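Local coordinates for alpha-L-arabinofuranosidase B (Aspergillus kawachii, PDB 6SXT), which hydrolyses terminal non-reducing alpha-L-arabinofuranosyl residues of arabinan, arabinogalactan and arabinoxylan during the breakdown of plant hemicellulose, at residues T413-F416 and H417-A420; V122-S125 and P126-Y130; W438-P441 and T442-F445; N186-T189 and W190-A194. All coordinates share one frame; numbering follows the deposited sequence.

Contact 1 of 4, residues T413-F416 and H417-A420; sequences TKQF and HEDA. With NAG (2-acetamido-2-deoxy-beta-D-glucopyranose), chain B.
Glu-418 OE1 is gripped three times. Two waters donate to it, one lying 2.7 Å from OE1, and Gln-287 NE2 bonds to it as well. Both waters also bind the amide of Gln-415, one at OE1 and one at NE2, and so bridge the two side chains. The Gln-415 chain bends at its second torsion (chi2 57°), which brings the amide back along helix 414-419 to Asp-419. There Gln-415 NE2 donates to Asp-419 OD1 at 2.9 Å. The bond lies in the amide plane but reaches the carboxylate from 43° out of its plane. At the start of the helix Thr-413 is the N-cap: its OG1 accepts from Phe-416 N at 3.1 Å and also bonds to Asp-411 OD1. Thr-413 O accepts from His-417 N and also sits 3.2 Å from His-417 CG, over one face of the ring. Lys-414 N donates to O7 of the chain B N-acetylglucosamine at 2.8 Å, while Lys-414 NZ binds Tyr-156 O. Asp-419 binds substrate in the arabinose-binding domain. Its OD2 forms a salt bridge with Arg-399, so both carboxylate oxygens are engaged, which probably fixes the rotation of the group.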
loop_
_atom_site.group_PDB
_atom_site.type_symbol
_atom_site.label_atom_id
_atom_site.label_comp_id
_atom_site.label_asym_id
_atom_site.label_seq_id
_atom_site.Cartn_x
_atom_site.Cartn_y
_atom_site.Cartn_z
ATOM N N THR A 413 -5.933 -6.793 -18.954
ATOM C CA THR A 413 -4.746 -6.137 -18.328
ATOM C C THR A 413 -4.795 -6.155 -16.786
ATOM O O THR A 413 -5.873 -5.980 -16.180
ATOM C CB THR A 413 -4.552 -4.708 -18.793
ATOM O OG1 THR A 413 -5.576 -3.812 -18.422
ATOM C CG2 THR A 413 -4.401 -4.599 -20.308
ATOM N N LYS A 414 -3.600 -6.220 -16.195
ATOM C CA LYS A 414 -3.430 -5.972 -14.732
ATOM C C LYS A 414 -4.116 -4.661 -14.355
ATOM O O LYS A 414 -4.849 -4.614 -13.337
ATOM C CB LYS A 414 -1.935 -5.971 -14.401
ATOM C CG LYS A 414 -1.649 -5.554 -12.961
ATOM C CD LYS A 414 -0.165 -5.555 -12.686
ATOM C CE LYS A 414 0.124 -4.927 -11.312
ATOM N NZ LYS A 414 1.457 -5.372 -10.954
ATOM N N GLN A 415 -3.911 -3.565 -15.048
ATOM C CA GLN A 415 -4.497 -2.285 -14.661
ATOM C C GLN A 415 -6.044 -2.335 -14.618
ATOM O O GLN A 415 -6.669 -1.890 -13.638
ATOM C CB GLN A 415 -4.056 -1.163 -15.588
ATOM C CG GLN A 415 -4.325 0.203 -15.009
ATOM C CD GLN A 415 -3.652 0.382 -13.663
ATOM O OE1 GLN A 415 -2.433 0.289 -13.535
ATOM N NE2 GLN A 415 -4.436 0.587 -12.614
ATOM N N PHE A 416 -6.686 -2.859 -15.654
ATOM C CA PHE A 416 -8.150 -3.005 -15.633
ATOM C C PHE A 416 -8.586 -3.855 -14.444
ATOM O O PHE A 416 -9.506 -3.483 -13.712
ATOM C CB PHE A 416 -8.639 -3.663 -16.935
ATOM C CG PHE A 416 -10.135 -3.725 -16.991
ATOM C CD1 PHE A 416 -10.846 -4.686 -16.320
ATOM C CD2 PHE A 416 -10.809 -2.695 -17.640
ATOM C CE1 PHE A 416 -12.232 -4.673 -16.348
ATOM C CE2 PHE A 416 -12.191 -2.662 -17.645
ATOM C CZ PHE A 416 -12.870 -3.660 -17.007
ATOM N N HIS A 417 -7.956 -4.997 -14.248
ATOM C CA HIS A 417 -8.293 -5.930 -13.154
ATOM C C HIS A 417 -8.288 -5.166 -11.827
ATOM O O HIS A 417 -9.240 -5.306 -11.029
ATOM C CB HIS A 417 -7.335 -7.108 -13.083
ATOM C CG HIS A 417 -7.424 -8.050 -14.248
ATOM N ND1 HIS A 417 -6.481 -9.039 -14.425
ATOM C CD2 HIS A 417 -8.304 -8.148 -15.275
ATOM C CE1 HIS A 417 -6.797 -9.765 -15.501
ATOM N NE2 HIS A 417 -7.881 -9.250 -16.052
ATOM N N GLU A 418 -7.216 -4.420 -11.610
ATOM C CA GLU A 418 -7.063 -3.672 -10.325
ATOM C C GLU A 418 -8.135 -2.599 -10.191
ATOM O O GLU A 418 -8.723 -2.449 -9.085
ATOM C CB GLU A 418 -5.667 -3.054 -10.223
ATOM C CG GLU A 418 -4.576 -4.118 -10.122
ATOM C CD GLU A 418 -3.166 -3.651 -9.793
ATOM O OE1 GLU A 418 -2.855 -2.494 -10.002
ATOM O OE2 GLU A 418 -2.383 -4.520 -9.403
ATOM N N ASP A 419 -8.443 -1.889 -11.296
ATOM C CA ASP A 419 -9.418 -0.777 -11.303
ATOM C C ASP A 419 -10.845 -1.329 -11.159
ATOM O O ASP A 419 -11.762 -0.544 -10.890
ATOM C CB ASP A 419 -9.367 -0.053 -12.664
ATOM C CG ASP A 419 -8.122 0.753 -13.017
ATOM O OD1 ASP A 419 -7.268 0.996 -12.095
ATOM O OD2 ASP A 419 -8.046 1.231 -14.237
ATOM N N ALA A 420 -11.041 -2.630 -11.342
ATOM C CA ALA A 420 -12.384 -3.271 -11.369
ATOM C C ALA A 420 -12.609 -4.198 -10.175
ATOM O O ALA A 420 -13.558 -4.974 -10.168
ATOM C CB ALA A 420 -12.568 -4.022 -12.679
HETATM C C1 NAG B . 1.505 -4.747 -19.629
HETATM C C2 NAG B . 0.140 -5.377 -19.964
HETATM C C3 NAG B . -0.139 -5.267 -21.484
HETATM C C4 NAG B . -0.101 -3.804 -21.870
HETATM C C5 NAG B . 1.224 -3.159 -21.415
HETATM C C6 NAG B . 1.191 -1.652 -21.628
HETATM C C7 NAG B . -0.722 -7.086 -18.478
HETATM C C8 NAG B . -0.684 -8.513 -18.145
HETATM N N2 NAG B . 0.057 -6.705 -19.486
HETATM O O3 NAG B . -1.452 -5.766 -21.764
HETATM O O4 NAG B . -0.353 -3.698 -23.297
HETATM O O5 NAG B . 1.506 -3.384 -19.997
HETATM O O6 NAG B . 2.189 -1.017 -20.792
HETATM O O7 NAG B . -1.344 -6.206 -17.872
HETATM O O HOH W 1 -3.566 0.067 -9.592
HETATM O O HOH W 2 -1.184 -1.803 -12.172
#

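Contact 2 of 4, residues V122-S125 and P126-Y130; sequences VFMS and PGTGY
Ser-125 O takes two bonds from Thr-128, and these close a type II beta turn from Ser-125 to Thr-128 at the end of strand 117-124. Thr-128 N donates at 2.9 Å to Ser-125 O, with an N-H...O angle of 150°. Thr-128 OG1 donates to the same oxygen, also at 2.9 Å, from a position tilted out of the carbonyl plane. OG1 can reach back because it stands beside its own backbone N (chi1 -55°). A water donates to Thr-128 OG1 and also binds Ser-125 OG. Next come the apolar side chains. Met-124 is bent at its last torsion, so that CE lies 3.7 Å from Thr-128 CG2. CE also approaches the edge of the Tyr-130 ring, 3.6 Å from CD1. Val-122 and Tyr-130 approach each other from opposite directions, with Val-122 CG1 4.0 Å from Tyr-130 CE1.

An outer shell holds these groups in place. Tyr-130 OH bonds to Ile-72 O and Ala-105 N, and Gly-127 and Gly-129 share backbone bonds with Asn-103. Strand 117-124 is bonded to strand 288-296 in the large antiparallel sheet of the concanavalin-type catalytic domain. At the corner of the turn Ser-125 CB and Pro-126 CD are only 3.4 Å apart, tighter than usual for two carbons.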
loop_
_atom_site.group_PDB
_atom_site.type_symbol
_atom_site.label_atom_id
_atom_site.label_comp_id
_atom_site.label_asym_id
_atom_site.label_seq_id
_atom_site.Cartn_x
_atom_site.Cartn_y
_atom_site.Cartn_z
ATOM N N VAL A 122 0.532 -1.200 5.514
ATOM C CA VAL A 122 0.385 0.122 4.864
ATOM C C VAL A 122 0.242 -0.106 3.360
ATOM O O VAL A 122 1.242 -0.315 2.696
ATOM C CB VAL A 122 1.552 1.044 5.199
ATOM C CG1 VAL A 122 1.324 2.436 4.634
ATOM C CG2 VAL A 122 1.783 1.092 6.693
ATOM N N PHE A 123 -0.987 -0.083 2.877
ATOM C CA PHE A 123 -1.287 -0.319 1.453
ATOM C C PHE A 123 -1.237 1.034 0.745
ATOM O O PHE A 123 -2.059 1.923 1.050
ATOM C CB PHE A 123 -2.658 -0.942 1.312
ATOM C CG PHE A 123 -2.996 -1.455 -0.057
ATOM C CD1 PHE A 123 -3.467 -0.593 -1.049
ATOM C CD2 PHE A 123 -2.907 -2.808 -0.332
ATOM C CE1 PHE A 123 -3.804 -1.088 -2.306
ATOM C CE2 PHE A 123 -3.267 -3.301 -1.578
ATOM C CZ PHE A 123 -3.761 -2.446 -2.551
ATOM N N MET A 124 -0.307 1.181 -0.161
ATOM C CA MET A 124 -0.036 2.497 -0.767
ATOM C C MET A 124 -0.409 2.444 -2.251
ATOM O O MET A 124 0.164 1.661 -3.002
ATOM C CB MET A 124 1.423 2.870 -0.602
ATOM C CG MET A 124 1.808 2.867 0.910
ATOM S SD MET A 124 3.500 3.320 1.275
ATOM C CE MET A 124 3.386 5.066 0.966
ATOM N N SER A 125 -1.429 3.239 -2.604
ATOM C CA SER A 125 -1.892 3.464 -3.977
ATOM C C SER A 125 -1.030 4.545 -4.609
ATOM O O SER A 125 -0.398 5.374 -3.924
ATOM C CB SER A 125 -3.369 3.773 -3.923
ATOM O OG SER A 125 -3.647 4.806 -2.981
ATOM N N PRO A 126 -1.028 4.647 -5.957
ATOM C CA PRO A 126 -0.271 5.708 -6.609
ATOM C C PRO A 126 -0.690 7.074 -6.060
ATOM O O PRO A 126 -1.916 7.405 -5.996
ATOM C CB PRO A 126 -0.682 5.545 -8.099
ATOM C CG PRO A 126 -0.928 4.066 -8.188
ATOM C CD PRO A 126 -1.710 3.758 -6.927
ATOM N N GLY A 127 0.315 7.842 -5.660
ATOM C CA GLY A 127 0.089 9.162 -5.069
ATOM C C GLY A 127 0.257 9.177 -3.562
ATOM O O GLY A 127 0.278 10.259 -2.968
ATOM N N THR A 128 0.397 8.006 -2.957
ATOM C CA THR A 128 0.580 7.857 -1.498
ATOM C C THR A 128 2.071 7.912 -1.167
ATOM O O THR A 128 2.891 7.331 -1.886
ATOM C CB THR A 128 -0.062 6.538 -1.055
ATOM O OG1 THR A 128 -1.430 6.528 -1.488
ATOM C CG2 THR A 128 -0.049 6.350 0.439
ATOM N N GLY A 129 2.420 8.543 -0.044
ATOM C CA GLY A 129 3.822 8.653 0.355
ATOM C C GLY A 129 4.003 9.145 1.752
ATOM O O GLY A 129 3.246 9.992 2.208
ATOM N N TYR A 130 5.079 8.674 2.388
ATOM C CA TYR A 130 5.535 9.123 3.703
ATOM C C TYR A 130 7.012 9.510 3.637
ATOM O O TYR A 130 7.782 9.014 2.797
ATOM C CB TYR A 130 5.355 8.025 4.762
ATOM C CG TYR A 130 3.921 7.625 5.010
ATOM C CD1 TYR A 130 3.290 6.686 4.221
ATOM C CD2 TYR A 130 3.175 8.194 6.030
ATOM C CE1 TYR A 130 1.968 6.352 4.403
ATOM C CE2 TYR A 130 1.840 7.856 6.262
ATOM C CZ TYR A 130 1.237 6.925 5.429
ATOM O OH TYR A 130 -0.080 6.583 5.597
HETATM O O HOH W 3 -3.157 7.317 -3.687
#

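Contact 3 of 4, residues W438-P441 and T442-F445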
loop_
_atom_site.group_PDB
_atom_site.type_symbol
_atom_site.label_atom_id
_atom_site.label_comp_id
_atom_site.label_asym_id
_atom_site.label_seq_id
_atom_site.Cartn_x
_atom_site.Cartn_y
_atom_site.Cartn_z
ATOM N N TRP A 438 -10.206 -2.056 -4.081
ATOM C CA TRP A 438 -8.997 -2.812 -3.708
ATOM C C TRP A 438 -7.759 -1.996 -4.005
ATOM O O TRP A 438 -6.826 -1.960 -3.173
ATOM C CB TRP A 438 -8.955 -4.129 -4.477
ATOM C CG TRP A 438 -7.711 -4.898 -4.162
ATOM C CD1 TRP A 438 -7.492 -5.699 -3.078
ATOM C CD2 TRP A 438 -6.470 -4.816 -4.862
ATOM N NE1 TRP A 438 -6.198 -6.132 -3.073
ATOM C CE2 TRP A 438 -5.546 -5.611 -4.152
ATOM C CE3 TRP A 438 -6.051 -4.143 -6.000
ATOM C CZ2 TRP A 438 -4.217 -5.739 -4.550
ATOM C CZ3 TRP A 438 -4.748 -4.281 -6.410
ATOM C CH2 TRP A 438 -3.824 -5.022 -5.666
ATOM N N SER A 439 -7.680 -1.318 -5.158
ATOM C CA SER A 439 -6.424 -0.682 -5.564
ATOM C C SER A 439 -6.249 0.684 -4.852
ATOM O O SER A 439 -5.104 1.112 -4.659
ATOM C CB SER A 439 -6.330 -0.560 -7.047
ATOM O OG SER A 439 -7.376 0.247 -7.546
ATOM N N TYR A 440 -7.338 1.335 -4.475
ATOM C CA TYR A 440 -7.330 2.628 -3.758
ATOM C C TYR A 440 -8.238 2.505 -2.560
ATOM O O TYR A 440 -9.392 2.958 -2.564
ATOM C CB TYR A 440 -7.784 3.799 -4.646
ATOM C CG TYR A 440 -6.811 4.273 -5.667
ATOM C CD1 TYR A 440 -6.574 3.537 -6.829
ATOM C CD2 TYR A 440 -6.122 5.482 -5.487
ATOM C CE1 TYR A 440 -5.711 4.015 -7.813
ATOM C CE2 TYR A 440 -5.240 5.936 -6.443
ATOM C CZ TYR A 440 -5.087 5.236 -7.613
ATOM O OH TYR A 440 -4.240 5.718 -8.581
ATOM N N PRO A 441 -7.774 1.840 -1.466
ATOM C CA PRO A 441 -8.667 1.550 -0.359
ATOM C C PRO A 441 -9.124 2.709 0.516
ATOM O O PRO A 441 -9.953 2.508 1.387
ATOM C CB PRO A 441 -7.902 0.494 0.452
ATOM C CG PRO A 441 -6.454 0.790 0.104
ATOM C CD PRO A 441 -6.462 1.173 -1.370
ATOM N N THR A 442 -8.648 3.900 0.194
ATOM C CA THR A 442 -9.248 5.116 0.770
ATOM C C THR A 442 -10.577 5.469 0.069
ATOM O O THR A 442 -11.247 6.387 0.534
ATOM C CB THR A 442 -8.336 6.332 0.640
ATOM O OG1 THR A 442 -7.965 6.528 -0.735
ATOM C CG2 THR A 442 -7.069 6.126 1.459
ATOM N N ARG A 443 -10.879 4.758 -1.012
ATOM C CA ARG A 443 -12.061 5.110 -1.840
ATOM C C ARG A 443 -13.062 3.986 -1.921
ATOM O O ARG A 443 -12.705 2.811 -1.891
ATOM C CB ARG A 443 -11.562 5.521 -3.214
ATOM C CG ARG A 443 -10.761 6.821 -3.199
ATOM C CD ARG A 443 -10.157 7.180 -4.546
ATOM N NE ARG A 443 -9.488 8.465 -4.427
ATOM C CZ ARG A 443 -10.085 9.661 -4.454
ATOM N NH1 ARG A 443 -11.368 9.763 -4.702
ATOM N NH2 ARG A 443 -9.389 10.757 -4.188
ATOM N N TYR A 444 -14.320 4.402 -2.059
ATOM C CA TYR A 444 -15.497 3.552 -2.013
ATOM C C TYR A 444 -16.460 3.924 -3.127
ATOM O O TYR A 444 -16.495 5.086 -3.510
ATOM C CB TYR A 444 -16.259 3.764 -0.704
ATOM C CG TYR A 444 -15.556 3.252 0.536
ATOM C CD1 TYR A 444 -14.584 3.987 1.150
ATOM C CD2 TYR A 444 -15.904 2.028 1.074
ATOM C CE1 TYR A 444 -13.884 3.462 2.225
ATOM C CE2 TYR A 444 -15.266 1.524 2.189
ATOM C CZ TYR A 444 -14.272 2.267 2.771
ATOM O OH TYR A 444 -13.626 1.765 3.901
ATOM N N PHE A 445 -17.218 2.942 -3.602
ATOM C CA PHE A 445 -18.441 3.291 -4.397
ATOM C C PHE A 445 -19.166 4.416 -3.660
ATOM O O PHE A 445 -19.500 4.238 -2.468
ATOM C CB PHE A 445 -19.439 2.152 -4.544
ATOM C CG PHE A 445 -19.236 1.159 -5.664
ATOM C CD1 PHE A 445 -18.005 0.646 -6.029
ATOM C CD2 PHE A 445 -20.350 0.729 -6.377
ATOM C CE1 PHE A 445 -17.884 -0.315 -7.017
ATOM C CE2 PHE A 445 -20.235 -0.215 -7.372
ATOM C CZ PHE A 445 -19.007 -0.713 -7.711
#
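A type I beta turn from Tyr-440 to Arg-443 links strand 433-437 to strand 444-448 in the beta-trefoil arabinose-binding domain. Pro-441 and Thr-442 occupy its two middle positions. The closing bond runs from Arg-443 N to Tyr-440 O at 2.8 Å, with the donor tilted 35° from the carbonyl plane. Arg-443 CB lies 3.4 Å from Tyr-440 O. The rest of the arginine leaves the turn with its chain extended from CG to NE. On the way Arg-443 CD passes 4.1 Å from Tyr-440 CB, a loose van der Waals touch. The guanidinium group finds its partners beyond the turn. NH1 forms a salt bridge with Asp-464 and a hydrogen bond with Ala-454 O, and the group makes a cation-pi contact with Phe-403. On the next residue, CE1 of the Tyr-444 ring lies 4.1 Å from Pro-441 O, and its hydroxyl bonds to Gln-425.

Tyr-440 meets Phe-403 edge-to-face and also touches the ring of His-400. Ser-439 OG lies in the plane of the Tyr-440 ring, at its edge, and bonds to His-400 NE2. Phe-403 and His-400 both bind substrate, so the turn probably helps to position one of the arabinose sites. Backbone bonds from Arg-443 to Ser-437 and from Phe-445 to Leu-435 tie the returning chain to strand 433-437. Across the domain boundary, Ser-106 of strand 105-106 in the catalytic domain meets Pro-441 and Thr-442.

Contact 4 of 4, residues N186-T189 and W190-A194. With NAG (2-acetamido-2-deoxy-beta-D-glucopyranose), chain C.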
loop_
_atom_site.group_PDB
_atom_site.type_symbol
_atom_site.label_atom_id
_atom_site.label_comp_id
_atom_site.label_asym_id
_atom_site.label_seq_id
_atom_site.Cartn_x
_atom_site.Cartn_y
_atom_site.Cartn_z
ATOM N N ASN A 186 8.130 -3.387 -11.173
ATOM C CA ASN A 186 8.641 -3.911 -12.465
ATOM C C ASN A 186 8.945 -2.754 -13.394
ATOM O O ASN A 186 8.808 -2.950 -14.596
ATOM C CB ASN A 186 7.720 -4.944 -13.100
ATOM C CG ASN A 186 6.445 -4.408 -13.701
ATOM O OD1 ASN A 186 5.687 -3.657 -13.090
ATOM N ND2 ASN A 186 6.176 -4.822 -14.972
ATOM N N SER A 187 9.366 -1.628 -12.859
ATOM C CA SER A 187 10.036 -0.609 -13.689
ATOM C C SER A 187 11.122 -1.274 -14.520
ATOM O O SER A 187 11.970 -2.004 -13.981
ATOM C CB SER A 187 10.632 0.470 -12.826
ATOM O OG SER A 187 11.336 1.386 -13.679
ATOM N N THR A 188 11.246 -0.909 -15.822
ATOM C CA THR A 188 12.457 -1.260 -16.603
ATOM C C THR A 188 13.061 -0.005 -17.248
ATOM O O THR A 188 13.908 -0.175 -18.174
ATOM C CB THR A 188 12.132 -2.307 -17.681
ATOM O OG1 THR A 188 11.195 -1.703 -18.555
ATOM C CG2 THR A 188 11.502 -3.568 -17.110
ATOM N N THR A 189 12.760 1.156 -16.697
ATOM C CA THR A 189 13.334 2.450 -17.160
ATOM C C THR A 189 14.839 2.466 -16.960
ATOM O O THR A 189 15.585 2.984 -17.825
ATOM C CB THR A 189 12.638 3.614 -16.457
ATOM O OG1 THR A 189 11.245 3.504 -16.731
ATOM C CG2 THR A 189 13.202 4.959 -16.834
ATOM N N TRP A 190 15.309 1.920 -15.854
ATOM C CA TRP A 190 16.731 1.824 -15.509
ATOM C C TRP A 190 17.127 0.349 -15.455
ATOM O O TRP A 190 17.393 -0.281 -16.489
ATOM C CB TRP A 190 16.952 2.600 -14.196
ATOM C CG TRP A 190 16.525 4.037 -14.223
ATOM C CD1 TRP A 190 17.267 5.108 -14.669
ATOM C CD2 TRP A 190 15.295 4.594 -13.728
ATOM N NE1 TRP A 190 16.551 6.265 -14.511
ATOM C CE2 TRP A 190 15.325 5.986 -13.959
ATOM C CE3 TRP A 190 14.114 4.037 -13.165
ATOM C CZ2 TRP A 190 14.267 6.821 -13.593
ATOM C CZ3 TRP A 190 13.086 4.870 -12.781
ATOM C CH2 TRP A 190 13.156 6.251 -13.011
ATOM N N GLY A 191 17.145 -0.241 -14.281
ATOM C CA GLY A 191 17.554 -1.620 -14.101
ATOM C C GLY A 191 16.362 -2.551 -14.164
ATOM O O GLY A 191 15.248 -2.112 -13.960
ATOM N N TYR A 192 16.691 -3.832 -14.277
ATOM C CA TYR A 192 15.703 -4.927 -14.175
ATOM C C TYR A 192 16.459 -6.240 -14.112
ATOM O O TYR A 192 17.719 -6.333 -14.273
ATOM C CB TYR A 192 14.647 -4.811 -15.277
ATOM C CG TYR A 192 15.268 -4.911 -16.656
ATOM C CD1 TYR A 192 15.495 -6.141 -17.246
ATOM C CD2 TYR A 192 15.697 -3.775 -17.325
ATOM C CE1 TYR A 192 16.093 -6.253 -18.508
ATOM C CE2 TYR A 192 16.317 -3.870 -18.579
ATOM C CZ TYR A 192 16.504 -5.111 -19.169
ATOM O OH TYR A 192 17.136 -5.252 -20.390
ATOM N N GLY A 193 15.748 -7.282 -13.684
ATOM C CA GLY A 193 16.326 -8.600 -13.474
ATOM C C GLY A 193 15.754 -9.620 -14.470
ATOM O O GLY A 193 15.163 -9.206 -15.515
ATOM N N ALA A 194 15.919 -10.882 -14.116
ATOM C CA ALA A 194 15.431 -12.053 -14.888
ATOM C C ALA A 194 13.902 -12.102 -14.860
ATOM O O ALA A 194 13.232 -11.672 -13.864
ATOM C CB ALA A 194 16.063 -13.307 -14.371
HETATM C C1 NAG C . 4.919 -4.441 -15.623
HETATM C C2 NAG C . 5.249 -4.147 -17.115
HETATM C C3 NAG C . 3.945 -3.940 -17.898
HETATM C C4 NAG C . 3.022 -5.124 -17.734
HETATM C C5 NAG C . 2.864 -5.338 -16.193
HETATM C C6 NAG C . 1.941 -6.478 -15.889
HETATM C C7 NAG C . 7.284 -2.985 -17.863
HETATM C C8 NAG C . 7.944 -1.675 -17.858
HETATM N N2 NAG C . 6.090 -2.982 -17.266
HETATM O O3 NAG C . 4.389 -3.825 -19.302
HETATM O O4 NAG C . 1.698 -4.839 -18.177
HETATM O O5 NAG C . 4.115 -5.643 -15.604
HETATM O O6 NAG C . 2.378 -7.690 -16.466
HETATM O O7 NAG C . 7.845 -4.001 -18.311
HETATM O O HOH W 4 14.126 0.428 -13.742
HETATM O O HOH W 5 16.548 -0.295 -19.023
#
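The backbone curls so that Ser-187 O and Gly-191 O come within 3.3 Å, and no direct hydrogen bond joins 186-189 to 190-194. Waters do that work. One accepts from Trp-190 N at 2.8 Å, donates to Gly-191 O and also binds Ser-187 OG. Another donates to both Thr-188 O and Trp-190 O. The side chains of Thr-189 and Trp-190 run alongside each other in one direction. Thr-189 OG1 stands beside the backbone N (chi1 -57°), which leaves CG2 anti to that N and over the indole. The result is a CH-pi contact: CG2 is 3.6 Å from the centroid of the Trp-190 six-membered ring and 8° off its normal. Ser-187 OG approaches the same ring, 3.9 Å from CE3.

This loop joins strands 180-185 and 199-203 of the catalytic domain and carries the Asn-Ser-Thr glycosylation sequon. Asn-186 ND2 is covalently bonded at 1.5 Å to C1 of the chain C N-acetylglucosamine. Thr-188 OG1 lies 3.3 Å from C8 of that sugar's acetyl group, while its CG2 packs 3.8 Å from Tyr-192 CB. Trp-190 lines the pocket of the bound cyclopentyl inhibitor, where it also touches Cys-160 and Asn-207.

Overall arrangement
Along the chain the order is contact 2, contact 4, contact 1, contact 3. Contacts 2 and 4 belong to the catalytic domain, and contacts 1 and 3 to the arabinose-binding domain. Contact 3 links contacts 2 and 1: its centre is about 12 Å from that of contact 2 and about 13 Å from that of contact 1, and it touches both. Phe-123 and Ser-125 pack on 438-441 across the domain boundary, and Glu-418 packs on Trp-438 within the trefoil. Contact 4 touches none of the others, though its nearest atoms are about 5 Å from contact 1. The second sugar of the glycan on Asn-186 reaches helix 414-419. Protein packing and carbohydrate thus both join the two domains.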